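Local coordinates for DNA binding protein (Mycobacterium tuberculosis, PDB 4NB5) that controls expression of the MmpS-MmpL transport systems, including MmpS5-MmpL5, and of its own gene, by binding directly to promoter regions, at residues Met73-Gly78 with Thr91-Arg96. Numbering follows the deposited sequence. Where two conformers were deposited one is given.
With 2JT (1,3-dihydroxypropan-2-yl octadecanoate), chain E.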
ATOM      1  N   MET B  73      -6.421  -9.490  -5.663  1.00 16.54           N
ATOM      2  CA  MET B  73      -5.609  -9.865  -4.518  0.68 18.18           C
ATOM      3  C   MET B  73      -4.141  -9.509  -4.749  1.00 18.98           C
ATOM      4  O   MET B  73      -3.483  -8.944  -3.878  1.00 17.61           O
ATOM      5  CB  MET B  73      -5.765 -11.358  -4.265  0.68 21.64           C
ATOM      6  CG  MET B  73      -5.039 -11.873  -3.042  0.68 36.83           C
ATOM      7  SD  MET B  73      -5.469 -13.590  -2.666  0.68 62.06           S
ATOM      8  CE  MET B  73      -7.078 -13.745  -3.457  0.68 21.49           C
ATOM      9  N   LEU B  74      -3.628  -9.843  -5.927  1.00 13.06           N
ATOM     10  CA  LEU B  74      -2.229  -9.564  -6.225  1.00 11.83           C
ATOM     11  C   LEU B  74      -1.956  -8.069  -6.311  1.00  8.68           C
ATOM     12  O   LEU B  74      -0.843  -7.623  -6.031  1.00 13.15           O
ATOM     13  CB  LEU B  74      -1.806 -10.253  -7.529  1.00 12.12           C
ATOM     14  CG  LEU B  74      -1.765 -11.782  -7.486  1.00 11.21           C
ATOM     15  CD1 LEU B  74      -1.393 -12.343  -8.851  1.00 10.19           C
ATOM     16  CD2 LEU B  74      -0.799 -12.297  -6.426  1.00 13.44           C
ATOM     17  N   ILE B  75      -2.950  -7.287  -6.726  1.00 12.95           N
ATOM     18  CA  ILE B  75      -2.808  -5.832  -6.720  1.00 15.84           C
ATOM     19  C   ILE B  75      -2.715  -5.349  -5.264  1.00 14.52           C
ATOM     20  O   ILE B  75      -1.853  -4.539  -4.926  1.00 16.61           O
ATOM     21  CB  ILE B  75      -3.987  -5.143  -7.452  1.00 15.91           C
ATOM     22  CG1 ILE B  75      -3.854  -5.352  -8.964  1.00 18.24           C
ATOM     23  CG2 ILE B  75      -4.026  -3.651  -7.134  1.00 17.85           C
ATOM     24  CD1 ILE B  75      -5.114  -5.012  -9.764  1.00 18.13           C
ATOM     25  N   GLN B  76      -3.577  -5.872  -4.402  1.00 19.47           N
ATOM     26  CA  GLN B  76      -3.564  -5.483  -2.993  1.00 18.96           C
ATOM     27  C   GLN B  76      -2.236  -5.858  -2.342  1.00 23.83           C
ATOM     28  O   GLN B  76      -1.712  -5.104  -1.526  1.00 22.33           O
ATOM     29  CB  GLN B  76      -4.710  -6.154  -2.237  1.00 18.12           C
ATOM     30  CG  GLN B  76      -4.790  -5.747  -0.771  1.00 27.61           C
ATOM     31  CD  GLN B  76      -5.575  -6.736   0.066  1.00 57.50           C
ATOM     32  OE1 GLN B  76      -5.370  -7.948  -0.026  1.00 72.32           O
ATOM     33  NE2 GLN B  76      -6.484  -6.224   0.888  1.00 52.12           N
ATOM     34  N   PHE B  77      -1.702  -7.028  -2.694  1.00 15.51           N
ATOM     35  CA  PHE B  77      -0.399  -7.454  -2.181  1.00 13.75           C
ATOM     36  C   PHE B  77       0.754  -6.595  -2.723  1.00 14.89           C
ATOM     37  O   PHE B  77       1.851  -6.601  -2.160  1.00 13.86           O
ATOM     38  CB  PHE B  77      -0.138  -8.929  -2.495  1.00 19.07           C
ATOM     39  CG  PHE B  77      -1.012  -9.885  -1.728  1.00 28.79           C
ATOM     40  CD1 PHE B  77      -1.655  -9.492  -0.563  1.00 46.75           C
ATOM     41  CD2 PHE B  77      -1.190 -11.181  -2.180  1.00 35.04           C
ATOM     42  CE1 PHE B  77      -2.457 -10.382   0.139  1.00 48.66           C
ATOM     43  CE2 PHE B  77      -1.990 -12.073  -1.483  1.00 61.45           C
ATOM     44  CZ  PHE B  77      -2.624 -11.672  -0.324  1.00 48.98           C
ATOM     45  N   GLY B  78       0.515  -5.868  -3.809  1.00 15.00           N
ATOM     46  CA  GLY B  78       1.493  -4.933  -4.324  1.00 14.81           C
ATOM     47  C   GLY B  78       2.311  -5.467  -5.486  1.00 11.23           C
ATOM     48  O   GLY B  78       3.242  -4.802  -5.933  1.00 14.21           O
ATOM     49  N   THR B  91      -9.292  -5.145 -20.286  1.00 37.10           N
ATOM     50  CA  THR B  91      -8.517  -4.929 -19.070  1.00 28.44           C
ATOM     51  C   THR B  91      -7.171  -5.639 -19.200  1.00 29.21           C
ATOM     52  O   THR B  91      -7.127  -6.815 -19.550  1.00 26.42           O
ATOM     53  CB  THR B  91      -9.252  -5.484 -17.837  1.00 36.03           C
ATOM     54  OG1 THR B  91     -10.514  -4.823 -17.686  1.00 36.96           O
ATOM     55  CG2 THR B  91      -8.421  -5.280 -16.574  1.00 40.40           C
ATOM     56  N   TYR B  92      -6.080  -4.924 -18.941  1.00 23.79           N
ATOM     57  CA  TYR B  92      -4.749  -5.531 -18.958  1.00 18.21           C
ATOM     58  C   TYR B  92      -4.137  -5.549 -17.563  1.00 17.53           C
ATOM     59  O   TYR B  92      -4.416  -4.680 -16.738  1.00 18.08           O
ATOM     60  CB  TYR B  92      -3.806  -4.772 -19.886  1.00 23.42           C
ATOM     61  CG  TYR B  92      -4.202  -4.829 -21.336  1.00 29.87           C
ATOM     62  CD1 TYR B  92      -3.798  -5.882 -22.144  1.00 29.44           C
ATOM     63  CD2 TYR B  92      -4.976  -3.825 -21.900  1.00 31.50           C
ATOM     64  CE1 TYR B  92      -4.156  -5.934 -23.475  1.00 40.85           C
ATOM     65  CE2 TYR B  92      -5.339  -3.869 -23.230  1.00 43.64           C
ATOM     66  CZ  TYR B  92      -4.927  -4.924 -24.012  1.00 50.18           C
ATOM     67  OH  TYR B  92      -5.291  -4.969 -25.339  1.00 46.49           O
ATOM     68  N   PHE B  93      -3.293  -6.544 -17.310  1.00 17.37           N
ATOM     69  CA  PHE B  93      -2.509  -6.578 -16.083  1.00 12.99           C
ATOM     70  C   PHE B  93      -1.055  -6.791 -16.431  1.00 12.38           C
ATOM     71  O   PHE B  93      -0.719  -7.339 -17.484  1.00 14.77           O
ATOM     72  CB  PHE B  93      -2.968  -7.701 -15.151  1.00 12.26           C
ATOM     73  CG  PHE B  93      -4.377  -7.555 -14.683  1.00 13.57           C
ATOM     74  CD1 PHE B  93      -4.697  -6.682 -13.656  1.00 15.19           C
ATOM     75  CD2 PHE B  93      -5.392  -8.280 -15.281  1.00 21.86           C
ATOM     76  CE1 PHE B  93      -6.006  -6.549 -13.226  1.00 21.39           C
ATOM     77  CE2 PHE B  93      -6.698  -8.146 -14.861  1.00 22.34           C
ATOM     78  CZ  PHE B  93      -7.006  -7.282 -13.832  1.00 24.55           C
ATOM     79  N   ARG B  94      -0.207  -6.367 -15.509  1.00 12.60           N
ATOM     80  CA  ARG B  94       1.214  -6.479 -15.690  1.00 11.93           C
ATOM     81  C   ARG B  94       1.900  -6.573 -14.327  1.00 12.21           C
ATOM     82  O   ARG B  94       1.459  -5.998 -13.390  1.00 13.17           O
ATOM     83  CB  ARG B  94       1.646  -5.185 -16.290  1.00 17.28           C
ATOM     84  CG  ARG B  94       2.838  -5.179 -17.073  1.00 24.91           C
ATOM     85  CD  ARG B  94       3.281  -3.737 -17.105  1.00 24.43           C
ATOM     86  NE  ARG B  94       4.514  -4.023 -16.592  1.00 34.98           N
ATOM     87  CZ  ARG B  94       5.553  -4.254 -17.312  1.00 34.83           C
ATOM     88  NH1 ARG B  94       5.579  -4.077 -18.579  1.00 64.86           N
ATOM     89  NH2 ARG B  94       6.559  -4.644 -16.683  1.00 55.18           N
ATOM     90  N   LEU B  95       2.971  -7.319 -14.260  1.00 11.22           N
ATOM     91  CA  LEU B  95       3.768  -7.305 -13.050  1.00  9.37           C
ATOM     92  C   LEU B  95       4.319  -5.906 -12.858  1.00 10.73           C
ATOM     93  O   LEU B  95       4.747  -5.249 -13.811  1.00 11.97           O
ATOM     94  CB  LEU B  95       4.919  -8.296 -13.166  1.00 11.92           C
ATOM     95  CG  LEU B  95       5.635  -8.629 -11.868  1.00 11.33           C
ATOM     96  CD1 LEU B  95       4.816  -9.606 -11.041  1.00 12.14           C
ATOM     97  CD2 LEU B  95       7.015  -9.191 -12.169  1.00 12.37           C
ATOM     98  N   ARG B  96       4.321  -5.435 -11.621  1.00 13.06           N
ATOM     99  CA  ARG B  96       4.836  -4.107 -11.347  0.53 11.15           C
ATOM    100  C   ARG B  96       6.349  -4.060 -11.482  1.00 12.85           C
ATOM    101  O   ARG B  96       7.034  -5.057 -11.278  1.00 12.19           O
ATOM    102  CB  ARG B  96       4.421  -3.652  -9.949  0.53 16.28           C
ATOM    103  CG  ARG B  96       3.275  -2.664  -9.954  0.53 26.42           C
ATOM    104  CD  ARG B  96       3.529  -1.538  -8.973  0.53 29.68           C
ATOM    105  NE  ARG B  96       2.978  -1.828  -7.660  0.53 27.32           N
ATOM    106  CZ  ARG B  96       3.323  -1.198  -6.541  0.53 30.43           C
ATOM    107  NH1 ARG B  96       4.250  -0.245  -6.551  0.53 12.95           N
ATOM    108  NH2 ARG B  96       2.750  -1.545  -5.401  0.53 15.32           N
TER
HETATM  109  C10 2JT E 201       3.319 -13.837  -0.867  1.00 41.33           C
HETATM  110  C13 2JT E 201       2.338 -16.017   2.376  1.00 54.19           C
HETATM  111  C15 2JT E 201       4.394 -16.508   3.694  1.00 40.53           C
HETATM  112  C17 2JT E 201       4.582 -17.899   5.719  1.00 33.43           C
HETATM  113  C20 2JT E 201       6.293 -21.315   5.313  1.00 32.70           C
HETATM  114  C21 2JT E 201       7.548 -21.453   6.063  1.00 31.58           C
HETATM  115  C22 2JT E 201       8.653 -22.071   5.190  1.00 35.39           C
HETATM  116  C24 2JT E 201       9.172 -23.891   3.626  1.00 40.12           C
HETATM  117  O01 2JT E 201       3.187 -12.264   1.835  1.00 82.19           O
HETATM  118  C02 2JT E 201       3.807 -11.963   0.854  1.00 69.50           C
HETATM  119  O03 2JT E 201       3.334 -10.829   0.289  1.00 74.38           O
HETATM  120  C04 2JT E 201       3.926  -9.764   0.004  1.00 39.61           C
HETATM  121  C05 2JT E 201       5.121  -9.554   0.885  1.00 42.90           C
HETATM  122  O06 2JT E 201       6.272  -9.534   0.141  1.00 45.91           O
HETATM  123  C07 2JT E 201       2.662  -8.850   0.293  1.00 47.82           C
HETATM  124  O08 2JT E 201       2.952  -7.699   0.123  1.00 19.31           O
HETATM  125  C09 2JT E 201       4.449 -12.949  -0.183  1.00 56.26           C
HETATM  126  C11 2JT E 201       3.080 -15.151  -0.103  1.00 59.74           C
HETATM  127  C12 2JT E 201       2.759 -14.865   1.432  1.00 62.73           C
HETATM  128  C14 2JT E 201       2.997 -15.898   3.734  1.00 48.05           C
HETATM  129  C16 2JT E 201       5.005 -16.689   5.002  1.00 45.21           C
HETATM  130  C18 2JT E 201       4.947 -19.124   5.039  1.00 22.50           C
HETATM  131  C19 2JT E 201       5.291 -20.321   5.958  1.00 27.31           C
HETATM  132  C23 2JT E 201       8.499 -23.488   4.859  1.00 39.70           C
HETATM  133  C25 2JT E 201       8.558 -25.242   3.261  1.00 45.09           C
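Ile75 and Phe93 make a small apolar contact between the last turn of helix 64-77 and strand 92-95, the central strand of the three-stranded sheet. A second, polar touch, less certain, lies further on, where Arg96 reaches Gly78. Together the two points bury 143 Å². The CD1 methyl of Ile75 comes to the ring edge of Phe93, near the ring plane, with CD1 3.9 Å from CE1. The two side chains cross at about a right angle. In Ile75, CG1 lies beside the backbone N and the chain then extends (chi2 166°), which carries CD1 out to the ring. Ile80 packs on Ile75, while Leu56 and Ser53 of helix 53-59 touch Phe93.

This is the winged helix-turn-helix fold of the MarR family. Helix 64-77 probably serves as the recognition helix, as in other MarR regulators, and strands 80-83 and 92-95 form the wing hairpin that follows it. The contact joins the end of that helix to the returning strand of the wing. Gly78 closes the helix in a Schellman motif, with its N bonded to Ile75 O at 2.9 Å and more weakly to Leu74 O. Its positive phi, 99°, suits glycine.

Arg96 was modelled in two conformers. In this one it bends at chi2 and chi3, and its guanidinium meets the carbonyl of Gly78 obliquely, with NH2 3.3 Å and NE 3.4 Å from Gly78 O. Arg96 also packs on Arg109 of the third subunit. On the same helix end, Phe77 belongs to the pocket of the bound glycerol ester. Phe77 O lies 2.8 Å from the ligand hydroxyl O08, and Phe77 CB is 4.0 Å from C07. Gly103 and Glu104 of the same chain and Arg107 of the second subunit also hydrogen-bond to this ligand.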